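PDB 3HFQ: uncharacterized protein lp_2219 from Lactobacillus plantarum, which is of unknown function but belongs to the lactonase family of seven-bladed beta-propellers, so it may hydrolyse a sugar lactone. Local coordinates for residues Y44-A49 with A89-D94; G63-W68 with G119-T124; A96-Y101 with M113-D118; D151-V156 with V166-D171. The protein carries 1 engineered substitution. One frame throughout, in Å; residues are numbered along the deposited sequence.

Contact 1. Residues Y44-A49 with A89-D94; sequences YLALSA and AYVAVD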
loop_
_atom_site.group_PDB
_atom_site.type_symbol
_atom_site.label_atom_id
_atom_site.label_comp_id
_atom_site.label_asym_id
_atom_site.label_seq_id
_atom_site.Cartn_x
_atom_site.Cartn_y
_atom_site.Cartn_z
ATOM N N TYR A 44 -2.998 1.012 7.817
ATOM C CA TYR A 44 -3.386 0.928 6.415
ATOM C C TYR A 44 -4.897 1.063 6.314
ATOM O O TYR A 44 -5.629 0.614 7.199
ATOM C CB TYR A 44 -2.918 -0.369 5.749
ATOM C CG TYR A 44 -2.511 -0.131 4.305
ATOM C CD1 TYR A 44 -1.268 0.420 3.995
ATOM C CD2 TYR A 44 -3.389 -0.398 3.255
ATOM C CE1 TYR A 44 -0.907 0.706 2.672
ATOM C CE2 TYR A 44 -3.042 -0.117 1.929
ATOM C CZ TYR A 44 -1.800 0.432 1.646
ATOM O OH TYR A 44 -1.453 0.703 0.340
ATOM N N LEU A 45 -5.349 1.690 5.231
ATOM C CA LEU A 45 -6.763 1.954 5.005
ATOM C C LEU A 45 -7.255 1.520 3.628
ATOM O O LEU A 45 -6.494 1.520 2.661
ATOM C CB LEU A 45 -7.017 3.457 5.142
ATOM C CG LEU A 45 -6.461 4.155 6.384
ATOM C CD1 LEU A 45 -6.589 5.667 6.215
ATOM C CD2 LEU A 45 -7.212 3.674 7.620
ATOM N N ALA A 46 -8.542 1.183 3.550
ATOM C CA ALA A 46 -9.185 0.780 2.299
ATOM C C ALA A 46 -10.611 1.335 2.305
ATOM O O ALA A 46 -11.270 1.352 3.345
ATOM C CB ALA A 46 -9.219 -0.744 2.173
ATOM N N LEU A 47 -11.081 1.780 1.144
ATOM C CA LEU A 47 -12.419 2.353 1.022
ATOM C C LEU A 47 -13.296 1.585 0.043
ATOM O O LEU A 47 -12.804 1.038 -0.942
ATOM C CB LEU A 47 -12.326 3.811 0.558
ATOM C CG LEU A 47 -11.898 4.881 1.564
ATOM C CD1 LEU A 47 -11.458 6.138 0.827
ATOM C CD2 LEU A 47 -13.062 5.181 2.504
ATOM N N SER A 48 -14.596 1.541 0.324
ATOM C CA SER A 48 -15.540 0.868 -0.561
ATOM C C SER A 48 -16.320 1.941 -1.316
ATOM O O SER A 48 -16.237 3.126 -0.983
ATOM C CB SER A 48 -16.514 -0.003 0.235
ATOM O OG SER A 48 -17.449 0.793 0.944
ATOM N N ALA A 49 -17.073 1.527 -2.329
ATOM C CA ALA A 49 -17.863 2.460 -3.124
ATOM C C ALA A 49 -19.037 3.027 -2.325
ATOM O O ALA A 49 -19.639 4.022 -2.723
ATOM C CB ALA A 49 -18.372 1.765 -4.386
ATOM N N ALA A 89 -1.130 -5.684 8.225
ATOM C CA ALA A 89 -0.315 -4.622 7.635
ATOM C C ALA A 89 -0.868 -4.041 6.334
ATOM O O ALA A 89 -0.390 -3.011 5.858
ATOM C CB ALA A 89 1.103 -5.137 7.399
ATOM N N TYR A 90 -1.861 -4.707 5.758
ATOM C CA TYR A 90 -2.465 -4.260 4.506
ATOM C C TYR A 90 -3.936 -4.652 4.514
ATOM O O TYR A 90 -4.314 -5.638 5.145
ATOM C CB TYR A 90 -1.767 -4.936 3.322
ATOM C CG TYR A 90 -2.148 -4.402 1.951
ATOM C CD1 TYR A 90 -1.538 -3.260 1.433
ATOM C CD2 TYR A 90 -3.107 -5.048 1.167
ATOM C CE1 TYR A 90 -1.864 -2.776 0.168
ATOM C CE2 TYR A 90 -3.448 -4.568 -0.103
ATOM C CZ TYR A 90 -2.821 -3.432 -0.595
ATOM O OH TYR A 90 -3.135 -2.956 -1.850
ATOM N N VAL A 91 -4.761 -3.876 3.819
ATOM C CA VAL A 91 -6.191 -4.164 3.726
ATOM C C VAL A 91 -6.705 -3.645 2.384
ATOM O O VAL A 91 -6.296 -2.576 1.935
ATOM C CB VAL A 91 -6.980 -3.515 4.906
ATOM C CG1 VAL A 91 -6.814 -2.000 4.897
ATOM C CG2 VAL A 91 -8.450 -3.908 4.830
ATOM N N ALA A 92 -7.575 -4.416 1.734
ATOM C CA ALA A 92 -8.134 -4.020 0.439
ATOM C C ALA A 92 -9.587 -4.470 0.301
ATOM O O ALA A 92 -10.025 -5.397 0.983
ATOM C CB ALA A 92 -7.298 -4.615 -0.696
ATOM N N VAL A 93 -10.326 -3.819 -0.596
ATOM C CA VAL A 93 -11.730 -4.152 -0.822
ATOM C C VAL A 93 -11.982 -4.751 -2.209
ATOM O O VAL A 93 -11.435 -4.281 -3.209
ATOM C CB VAL A 93 -12.638 -2.896 -0.667
ATOM C CG1 VAL A 93 -14.074 -3.230 -1.072
ATOM C CG2 VAL A 93 -12.611 -2.401 0.781
ATOM N N ASP A 94 -12.806 -5.797 -2.249
ATOM C CA ASP A 94 -13.194 -6.461 -3.493
ATOM C C ASP A 94 -14.649 -6.038 -3.693
ATOM O O ASP A 94 -15.548 -6.587 -3.055
ATOM C CB ASP A 94 -13.123 -7.984 -3.330
ATOM C CG ASP A 94 -13.338 -8.726 -4.639
ATOM O OD1 ASP A 94 -14.123 -8.238 -5.477
ATOM O OD2 ASP A 94 -12.731 -9.803 -4.823
#
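Tyr44 gives up more surface here than any other residue, its ring lying side by side with that of Tyr90 and pointing the same way. CE2 of Tyr44 comes 3.4 Å from CE1 of Tyr90, and CD1 of Tyr90 sits over one face of the Tyr44 ring, toward its rim. The planes are 33° apart, so the pair is oblique. The hydroxyl of Tyr90 continues beyond the contact to Asp147.

Val91 fills the next position. With chi1 at 60°, its CG1 lies between the backbone N and the carbonyl carbon and is held up against segment 44-49, 3.7 Å from the O of Tyr44 and 3.8 Å from CB of Ala46. That same methyl of Ala46 rests 3.5 Å from the O of Val91 and 4.0 Å from CG2 of Val93, so small apolar groups interdigitate along the seam.

No hydrogen bond crosses it. Strands 45-47 and 90-94 run nearly parallel, 9° apart, with axes 5.7 Å from each other, yet each is bonded within its own sheet, to strands 52-59 and 99-104. Such apolar packing between the first, innermost strands of successive blades is characteristic of the beta-propeller.

Contact 2. Residues G63-W68 with G119-T124; sequences GGIAAW and GALTLT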
loop_
_atom_site.group_PDB
_atom_site.type_symbol
_atom_site.label_atom_id
_atom_site.label_comp_id
_atom_site.label_asym_id
_atom_site.label_seq_id
_atom_site.Cartn_x
_atom_site.Cartn_y
_atom_site.Cartn_z
ATOM N N GLY A 63 -5.682 -8.191 17.247
ATOM C CA GLY A 63 -5.536 -7.315 16.101
ATOM C C GLY A 63 -6.389 -7.790 14.947
ATOM O O GLY A 63 -6.727 -8.968 14.863
ATOM N N GLY A 64 -6.739 -6.876 14.053
ATOM C CA GLY A 64 -7.559 -7.253 12.918
ATOM C C GLY A 64 -7.971 -6.054 12.093
ATOM O O GLY A 64 -7.166 -5.156 11.852
ATOM N N ILE A 65 -9.231 -6.037 11.672
ATOM C CA ILE A 65 -9.760 -4.956 10.849
ATOM C C ILE A 65 -11.008 -4.324 11.459
ATOM O O ILE A 65 -11.872 -5.021 11.993
ATOM C CB ILE A 65 -10.132 -5.475 9.443
ATOM C CG1 ILE A 65 -8.898 -6.087 8.768
ATOM C CG2 ILE A 65 -10.715 -4.340 8.602
ATOM C CD1 ILE A 65 -7.784 -5.089 8.461
ATOM N N ALA A 66 -11.093 -3.001 11.373
ATOM C CA ALA A 66 -12.245 -2.265 11.883
ATOM C C ALA A 66 -13.007 -1.711 10.686
ATOM O O ALA A 66 -12.400 -1.281 9.705
ATOM C CB ALA A 66 -11.789 -1.121 12.785
ATOM N N ALA A 67 -14.333 -1.729 10.776
ATOM C CA ALA A 67 -15.194 -1.231 9.712
ATOM C C ALA A 67 -15.908 0.038 10.159
ATOM O O ALA A 67 -16.462 0.094 11.261
ATOM C CB ALA A 67 -16.222 -2.297 9.330
ATOM N N TRP A 68 -15.892 1.053 9.299
ATOM C CA TRP A 68 -16.539 2.325 9.599
ATOM C C TRP A 68 -17.374 2.796 8.418
ATOM O O TRP A 68 -17.063 2.487 7.270
ATOM C CB TRP A 68 -15.505 3.426 9.876
ATOM C CG TRP A 68 -14.317 3.027 10.681
ATOM C CD1 TRP A 68 -13.236 2.306 10.255
ATOM C CD2 TRP A 68 -14.067 3.361 12.045
ATOM N NE1 TRP A 68 -12.330 2.163 11.278
ATOM C CE2 TRP A 68 -12.824 2.786 12.398
ATOM C CE3 TRP A 68 -14.790 4.056 13.027
ATOM C CZ2 TRP A 68 -12.264 2.929 13.672
ATOM C CZ3 TRP A 68 -14.238 4.195 14.293
ATOM C CH2 TRP A 68 -12.992 3.615 14.609
ATOM N N GLY A 119 -22.131 -2.902 5.674
ATOM C CA GLY A 119 -20.702 -2.637 5.674
ATOM C C GLY A 119 -19.894 -3.412 6.698
ATOM O O GLY A 119 -18.668 -3.489 6.590
ATOM N N ALA A 120 -20.573 -3.984 7.689
ATOM C CA ALA A 120 -19.908 -4.750 8.739
ATOM C C ALA A 120 -19.210 -5.983 8.159
ATOM O O ALA A 120 -19.590 -6.472 7.096
ATOM C CB ALA A 120 -20.921 -5.161 9.801
ATOM N N LEU A 121 -18.202 -6.488 8.870
ATOM C CA LEU A 121 -17.429 -7.639 8.406
ATOM C C LEU A 121 -17.568 -8.927 9.212
ATOM O O LEU A 121 -17.925 -8.910 10.391
ATOM C CB LEU A 121 -15.944 -7.274 8.355
ATOM C CG LEU A 121 -15.537 -6.111 7.454
ATOM C CD1 LEU A 121 -14.032 -5.894 7.573
ATOM C CD2 LEU A 121 -15.927 -6.409 6.015
ATOM N N THR A 122 -17.274 -10.041 8.543
ATOM C CA THR A 122 -17.303 -11.371 9.145
ATOM C C THR A 122 -16.153 -12.172 8.543
ATOM O O THR A 122 -16.015 -12.255 7.319
ATOM C CB THR A 122 -18.612 -12.120 8.845
ATOM O OG1 THR A 122 -19.730 -11.331 9.268
ATOM C CG2 THR A 122 -18.638 -13.457 9.583
ATOM N N LEU A 123 -15.330 -12.762 9.403
ATOM C CA LEU A 123 -14.188 -13.560 8.956
ATOM C C LEU A 123 -14.643 -14.823 8.229
ATOM O O LEU A 123 -15.571 -15.502 8.672
ATOM C CB LEU A 123 -13.332 -13.953 10.162
ATOM C CG LEU A 123 -12.078 -14.791 9.902
ATOM C CD1 LEU A 123 -11.058 -13.974 9.116
ATOM C CD2 LEU A 123 -11.490 -15.239 11.238
ATOM N N THR A 124 -13.985 -15.140 7.115
ATOM C CA THR A 124 -14.324 -16.333 6.349
ATOM C C THR A 124 -13.145 -17.284 6.154
ATOM O O THR A 124 -13.325 -18.501 6.145
ATOM C CB THR A 124 -14.874 -15.987 4.939
ATOM O OG1 THR A 124 -13.933 -15.165 4.238
ATOM C CG2 THR A 124 -16.216 -15.259 5.043
#
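The flat group met by the methyl of Ala67 is a backbone peptide, the one joining Gly119 to Ala120. CB of Ala67 stands 3.9 Å from the O of Gly119, well off to one side of the peptide plane, and no ring or side-chain amide touches across the two segments. The side chain of Trp68 leaves the backbone away from segment 119-124, and its NE1 is bonded to Ser55 within its own sheet.

The remainder is aliphatic. Leu121 reaches across with CD1 to meet CG2 of Ile65 at 3.8 Å, while its CG faces CB of Ala67 at 4.3 Å. In Ile65 the CG2 branch stands anti to the backbone N and comes forward to Leu121, whereas the CG1 arm, at chi1 -58°, leads away from Leu121 and carries CD1 to CG2 of Val91; Ile65 also touches Pro88. The contact is a light one, burying 136 Å² in all. Gly119 has phi 100°, a conformation in which a CB would jam against the preceding carbonyl O; the O of Gly119 is hydrogen-bonded to the Tyr54 hydroxyl.

Around this patch, strand 62-71 is hydrogen-bonded between strands 52-59 and 74-84. Tyr54 of the former touches both Ala67 and Leu121, Asn79 of the latter accepts the N-H of Leu121, and strand 121-128 forms the outer edge of the adjoining sheet, beside strand 109-115.

Contact 3. Residues A96-Y101 with M113-D118; sequences ARQLVY and MKIAAD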
loop_
_atom_site.group_PDB
_atom_site.type_symbol
_atom_site.label_atom_id
_atom_site.label_comp_id
_atom_site.label_asym_id
_atom_site.label_seq_id
_atom_site.Cartn_x
_atom_site.Cartn_y
_atom_site.Cartn_z
ATOM N N ALA A 96 -16.804 -6.284 -6.413
ATOM C CA ALA A 96 -17.652 -7.295 -7.046
ATOM C C ALA A 96 -18.080 -8.430 -6.118
ATOM O O ALA A 96 -19.255 -8.800 -6.093
ATOM C CB ALA A 96 -16.948 -7.869 -8.279
ATOM N N ARG A 97 -17.132 -8.976 -5.358
ATOM C CA ARG A 97 -17.420 -10.082 -4.444
ATOM C C ARG A 97 -17.869 -9.634 -3.052
ATOM O O ARG A 97 -18.320 -10.453 -2.252
ATOM C CB ARG A 97 -16.186 -10.980 -4.279
ATOM C CG ARG A 97 -15.673 -11.644 -5.553
ATOM C CD ARG A 97 -14.597 -12.679 -5.219
ATOM N NE ARG A 97 -14.097 -13.386 -6.398
ATOM C CZ ARG A 97 -13.042 -13.006 -7.115
ATOM N NH1 ARG A 97 -12.361 -11.919 -6.777
ATOM N NH2 ARG A 97 -12.661 -13.720 -8.166
ATOM N N GLN A 98 -17.735 -8.345 -2.765
ATOM C CA GLN A 98 -18.096 -7.805 -1.457
ATOM C C GLN A 98 -17.304 -8.505 -0.353
ATOM O O GLN A 98 -17.865 -9.049 0.602
ATOM C CB GLN A 98 -19.605 -7.934 -1.222
ATOM C CG GLN A 98 -20.411 -6.907 -2.017
ATOM C CD GLN A 98 -20.134 -5.481 -1.563
ATOM O OE1 GLN A 98 -20.464 -5.106 -0.439
ATOM N NE2 GLN A 98 -19.520 -4.682 -2.435
ATOM N N LEU A 99 -15.983 -8.486 -0.512
ATOM C CA LEU A 99 -15.060 -9.093 0.441
ATOM C C LEU A 99 -13.967 -8.084 0.794
ATOM O O LEU A 99 -13.719 -7.137 0.048
ATOM C CB LEU A 99 -14.386 -10.326 -0.175
ATOM C CG LEU A 99 -15.208 -11.525 -0.661
ATOM C CD1 LEU A 99 -14.279 -12.515 -1.362
ATOM C CD2 LEU A 99 -15.916 -12.181 0.509
ATOM N N VAL A 100 -13.323 -8.294 1.937
ATOM C CA VAL A 100 -12.217 -7.445 2.379
ATOM C C VAL A 100 -11.032 -8.378 2.616
ATOM O O VAL A 100 -11.178 -9.420 3.255
ATOM C CB VAL A 100 -12.554 -6.682 3.690
ATOM C CG1 VAL A 100 -11.277 -6.122 4.321
ATOM C CG2 VAL A 100 -13.516 -5.526 3.382
ATOM N N TYR A 101 -9.872 -8.020 2.076
ATOM C CA TYR A 101 -8.670 -8.831 2.241
ATOM C C TYR A 101 -7.672 -8.113 3.141
ATOM O O TYR A 101 -7.590 -6.885 3.127
ATOM C CB TYR A 101 -7.992 -9.071 0.891
ATOM C CG TYR A 101 -8.884 -9.638 -0.186
ATOM C CD1 TYR A 101 -9.393 -10.931 -0.094
ATOM C CD2 TYR A 101 -9.194 -8.885 -1.317
ATOM C CE1 TYR A 101 -10.202 -11.460 -1.105
ATOM C CE2 TYR A 101 -9.997 -9.399 -2.327
ATOM C CZ TYR A 101 -10.495 -10.687 -2.218
ATOM O OH TYR A 101 -11.309 -11.182 -3.210
HETATM N N MSE A 113 -12.568 -11.598 4.592
HETATM C CA MSE A 113 -13.769 -11.294 5.360
HETATM C C MSE A 113 -14.865 -10.912 4.378
HETATM O O MSE A 113 -14.576 -10.377 3.308
HETATM C CB MSE A 113 -13.500 -10.121 6.312
HETATM C CG MSE A 113 -12.525 -10.445 7.429
HETATM SE SE MSE A 113 -11.662 -8.867 8.116
HETATM C CE MSE A 113 -10.204 -9.698 9.081
ATOM N N LYS A 114 -16.117 -11.185 4.729
ATOM C CA LYS A 114 -17.224 -10.835 3.846
ATOM C C LYS A 114 -17.935 -9.589 4.367
ATOM O O LYS A 114 -18.080 -9.407 5.573
ATOM C CB LYS A 114 -18.207 -12.008 3.719
ATOM C CG LYS A 114 -18.837 -12.470 5.020
ATOM C CD LYS A 114 -19.746 -13.673 4.780
ATOM C CE LYS A 114 -20.447 -14.111 6.060
ATOM N NZ LYS A 114 -21.272 -15.336 5.856
ATOM N N ILE A 115 -18.369 -8.733 3.447
ATOM C CA ILE A 115 -19.045 -7.491 3.805
ATOM C C ILE A 115 -20.560 -7.676 3.877
ATOM O O ILE A 115 -21.185 -8.130 2.920
ATOM C CB ILE A 115 -18.732 -6.387 2.768
ATOM C CG1 ILE A 115 -17.216 -6.261 2.590
ATOM C CG2 ILE A 115 -19.333 -5.066 3.205
ATOM C CD1 ILE A 115 -16.806 -5.389 1.419
ATOM N N ALA A 116 -21.147 -7.323 5.017
ATOM C CA ALA A 116 -22.592 -7.435 5.195
ATOM C C ALA A 116 -23.265 -6.254 4.503
ATOM O O ALA A 116 -22.592 -5.338 4.034
ATOM C CB ALA A 116 -22.945 -7.446 6.680
ATOM N N ALA A 117 -24.591 -6.276 4.451
ATOM C CA ALA A 117 -25.354 -5.216 3.799
ATOM C C ALA A 117 -25.063 -3.816 4.341
ATOM O O ALA A 117 -25.138 -2.836 3.602
ATOM C CB ALA A 117 -26.847 -5.516 3.908
ATOM N N ASP A 118 -24.721 -3.714 5.620
ATOM C CA ASP A 118 -24.452 -2.407 6.206
ATOM C C ASP A 118 -22.968 -2.062 6.276
ATOM O O ASP A 118 -22.588 -1.051 6.866
ATOM C CB ASP A 118 -25.078 -2.323 7.599
ATOM C CG ASP A 118 -24.393 -3.225 8.602
ATOM O OD1 ASP A 118 -23.643 -4.135 8.186
ATOM O OD2 ASP A 118 -24.615 -3.026 9.813
HETATM O O HOH W 1 -22.436 -6.244 0.924
#
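Ile115 lays its CG1-CD1 arm across the peptide between Gln98 and Leu99, CD1 coming 3.6 Å from the C of Gln98. With CG1 anti to the carbonyl carbon (chi1 -53°), the arm is carried over the opposing backbone, and CD1 goes on to CG2 of Val100, 3.8 Å away, where the two side chains cross at about a right angle. Gln98 bends at chi2, and its OE1 lies alongside the other branch of Ile115, CG2. With an alanine here in place of Ile115 the branches beyond CB are gone, which would probably uncover this peptide and leave CG2 of Val100 without one of its apolar neighbours.

The backbones pair at the same place. Ile115 N bonds to the O of Gln98 at 2.9 Å, and Val100 and selenomethionine Met113 bond N to O in both directions, at 2.8 Å from Val100 N to Met113 O. At the neighbouring non-hydrogen-bonded pair, Leu99 CD2 touches CB of Lys114 at 3.9 Å.

A water donating to OE1 of Gln98 at 2.7 Å and to the O of Ile115 at 3.0 Å bridges the two segments, though other acceptors compete for its protons, while NE2 of Gln98 bonds to the O of Glu95. Gln98 itself has positive phi and, with Leu99, faces Asp94 in a G1 beta bulge. The whole is the end of an antiparallel beta hairpin, the two middle strands of a four-stranded propeller blade.

Contact 4. Residues D151-V156 with V166-D171; sequences DNRLAV and VYNVSD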
loop_
_atom_site.group_PDB
_atom_site.type_symbol
_atom_site.label_atom_id
_atom_site.label_comp_id
_atom_site.label_asym_id
_atom_site.label_seq_id
_atom_site.Cartn_x
_atom_site.Cartn_y
_atom_site.Cartn_z
ATOM N N ASP A 151 -7.515 -9.992 -13.660
ATOM C CA ASP A 151 -8.586 -10.958 -13.888
ATOM C C ASP A 151 -9.246 -11.413 -12.588
ATOM O O ASP A 151 -9.851 -12.481 -12.513
ATOM C CB ASP A 151 -8.064 -12.155 -14.697
ATOM C CG ASP A 151 -6.930 -12.885 -14.011
ATOM O OD1 ASP A 151 -6.214 -12.266 -13.196
ATOM O OD2 ASP A 151 -6.743 -14.082 -14.309
ATOM N N ASN A 152 -9.111 -10.572 -11.569
ATOM C CA ASN A 152 -9.707 -10.785 -10.259
ATOM C C ASN A 152 -9.267 -11.969 -9.408
ATOM O O ASN A 152 -10.050 -12.504 -8.623
ATOM C CB ASN A 152 -11.228 -10.756 -10.398
ATOM C CG ASN A 152 -11.732 -9.387 -10.812
ATOM O OD1 ASN A 152 -11.618 -8.421 -10.056
ATOM N ND2 ASN A 152 -12.269 -9.290 -12.020
ATOM N N ARG A 153 -8.015 -12.380 -9.573
ATOM C CA ARG A 153 -7.461 -13.428 -8.736
ATOM C C ARG A 153 -6.815 -12.570 -7.642
ATOM O O ARG A 153 -6.873 -11.340 -7.724
ATOM C CB ARG A 153 -6.410 -14.243 -9.491
ATOM C CG ARG A 153 -6.952 -14.982 -10.721
ATOM C CD ARG A 153 -5.839 -15.790 -11.372
ATOM N NE ARG A 153 -6.120 -16.154 -12.763
ATOM C CZ ARG A 153 -6.546 -17.348 -13.168
ATOM N NH1 ARG A 153 -6.756 -18.321 -12.293
ATOM N NH2 ARG A 153 -6.738 -17.577 -14.464
ATOM N N LEU A 154 -6.215 -13.181 -6.628
ATOM C CA LEU A 154 -5.609 -12.399 -5.554
ATOM C C LEU A 154 -4.104 -12.593 -5.475
ATOM O O LEU A 154 -3.622 -13.711 -5.314
ATOM C CB LEU A 154 -6.226 -12.768 -4.197
ATOM C CG LEU A 154 -5.823 -11.880 -3.014
ATOM C CD1 LEU A 154 -6.620 -10.573 -3.077
ATOM C CD2 LEU A 154 -6.100 -12.596 -1.681
ATOM N N ALA A 155 -3.366 -11.497 -5.603
ATOM C CA ALA A 155 -1.914 -11.543 -5.516
ATOM C C ALA A 155 -1.566 -11.356 -4.046
ATOM O O ALA A 155 -2.014 -10.397 -3.416
ATOM C CB ALA A 155 -1.301 -10.430 -6.354
ATOM N N VAL A 156 -0.778 -12.281 -3.504
ATOM C CA VAL A 156 -0.375 -12.246 -2.100
ATOM C C VAL A 156 1.152 -12.288 -2.033
ATOM O O VAL A 156 1.773 -13.234 -2.508
ATOM C CB VAL A 156 -0.986 -13.453 -1.337
ATOM C CG1 VAL A 156 -0.535 -13.448 0.123
ATOM C CG2 VAL A 156 -2.511 -13.392 -1.421
ATOM N N VAL A 166 -0.401 -16.221 -6.187
ATOM C CA VAL A 166 -1.605 -15.791 -6.871
ATOM C C VAL A 166 -2.634 -16.834 -6.456
ATOM O O VAL A 166 -2.404 -18.034 -6.620
ATOM C CB VAL A 166 -1.465 -15.788 -8.399
ATOM C CG1 VAL A 166 -2.825 -15.494 -9.032
ATOM C CG2 VAL A 166 -0.465 -14.718 -8.824
ATOM N N TYR A 167 -3.747 -16.371 -5.893
ATOM C CA TYR A 167 -4.823 -17.245 -5.425
ATOM C C TYR A 167 -6.138 -16.972 -6.137
ATOM O O TYR A 167 -6.447 -15.831 -6.471
ATOM C CB TYR A 167 -5.096 -17.016 -3.937
ATOM C CG TYR A 167 -4.062 -17.535 -2.975
ATOM C CD1 TYR A 167 -4.113 -18.852 -2.514
ATOM C CD2 TYR A 167 -3.062 -16.700 -2.483
ATOM C CE1 TYR A 167 -3.181 -19.327 -1.589
ATOM C CE2 TYR A 167 -2.129 -17.163 -1.563
ATOM C CZ TYR A 167 -2.198 -18.473 -1.116
ATOM O OH TYR A 167 -1.278 -18.926 -0.200
ATOM N N ASN A 168 -6.921 -18.025 -6.344
ATOM C CA ASN A 168 -8.239 -17.869 -6.934
ATOM C C ASN A 168 -9.134 -17.635 -5.727
ATOM O O ASN A 168 -8.866 -18.167 -4.648
ATOM C CB ASN A 168 -8.657 -19.133 -7.680
ATOM C CG ASN A 168 -7.840 -19.348 -8.935
ATOM O OD1 ASN A 168 -7.645 -18.421 -9.719
ATOM N ND2 ASN A 168 -7.357 -20.569 -9.133
ATOM N N VAL A 169 -10.180 -16.834 -5.893
ATOM C CA VAL A 169 -11.076 -16.528 -4.782
ATOM C C VAL A 169 -12.481 -17.044 -5.058
ATOM O O VAL A 169 -13.005 -16.862 -6.155
ATOM C CB VAL A 169 -11.166 -15.002 -4.552
ATOM C CG1 VAL A 169 -11.889 -14.710 -3.247
ATOM C CG2 VAL A 169 -9.777 -14.391 -4.550
ATOM N N SER A 170 -13.084 -17.689 -4.064
ATOM C CA SER A 170 -14.440 -18.209 -4.215
ATOM C C SER A 170 -15.426 -17.143 -3.743
ATOM O O SER A 170 -15.039 -16.206 -3.040
ATOM C CB SER A 170 -14.626 -19.479 -3.381
ATOM O OG SER A 170 -14.642 -19.182 -1.996
ATOM N N ASP A 171 -16.692 -17.278 -4.134
ATOM C CA ASP A 171 -17.713 -16.314 -3.734
ATOM C C ASP A 171 -17.884 -16.300 -2.219
ATOM O O ASP A 171 -18.145 -15.252 -1.625
ATOM C CB ASP A 171 -19.066 -16.652 -4.372
ATOM C CG ASP A 171 -19.050 -16.536 -5.880
ATOM O OD1 ASP A 171 -18.159 -15.851 -6.422
ATOM O OD2 ASP A 171 -19.947 -17.122 -6.522
HETATM O O HOH W 2 -10.368 -15.955 -8.656
#
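Arg153 NH1 donates to OD1 of Asn168 at 2.7 Å, meeting a lone pair in the amide plane, although the angle at the hydrogen is a bent 134°. The two side chains run side by side and point the same way, with guanidinium and amide planes 48° apart. Nearer the backbone, CB of Arg153 lies 3.4 Å from the O of Tyr167, and both CB and CD touch CG1 of Val166. On the other face of the hairpin, CG2 of Val156 packs 3.5 Å from CD2 of the Tyr167 ring, and CB of Leu154 lies 3.9 Å from CG2 of Val169. Leu154 and Tyr167 form a hydrogen-bonded pair, with N-to-O bonds of 2.7 Å in both directions.

A second shell fixes the arginine. Its chain is extended from CG to NE, and NE of Arg153 forms a salt bridge of 2.7 Å with OD2 of Asp151. Asp151 is steadied in turn by Thr149 and Tyr216 at OD1. NH2 of Arg153 is taken by the O of Thr218, and ND2 of Asn168 by Gln178. A leucine in place of Arg153 would probably leave the Asp151 carboxylate without its counter-charge and OD1 of Asn168 without this donor. At the hairpin end a water accepts from Val169 N at 2.9 Å.

Strand 154-158 is flanked in the sheet by strand 143-148, and strand 163-169 by strand 175-182, whose Leu175 touches both Leu154 and Tyr167. Across the blade interface, Leu99 and Tyr101 of strand 99-104 pack on Val169.

In the fold
From the N terminus, contact 1 opens at 44-49 and contact 2 at 63-68. Contact 1 closes at 89-94 before contact 2 does at 119-124, so the two cross; both pack the sheet running from strand 45-47 to strand 74-84 against the one from 90-94 to 121-128, the centre of contact 1 about 9 Å from the centre of the chain, that of contact 2 about 18 Å. Contact 3, the hairpin 96-101 with 113-118, falls wholly within the span of contact 2 and holds the second sheet together. Contact 4 follows in series, closing the equivalent hairpin of the next sheet. Contacts 3 and 4 touch, Arg97 NH2 lying 2.9 Å from Asn152 O, so three consecutive blades are joined.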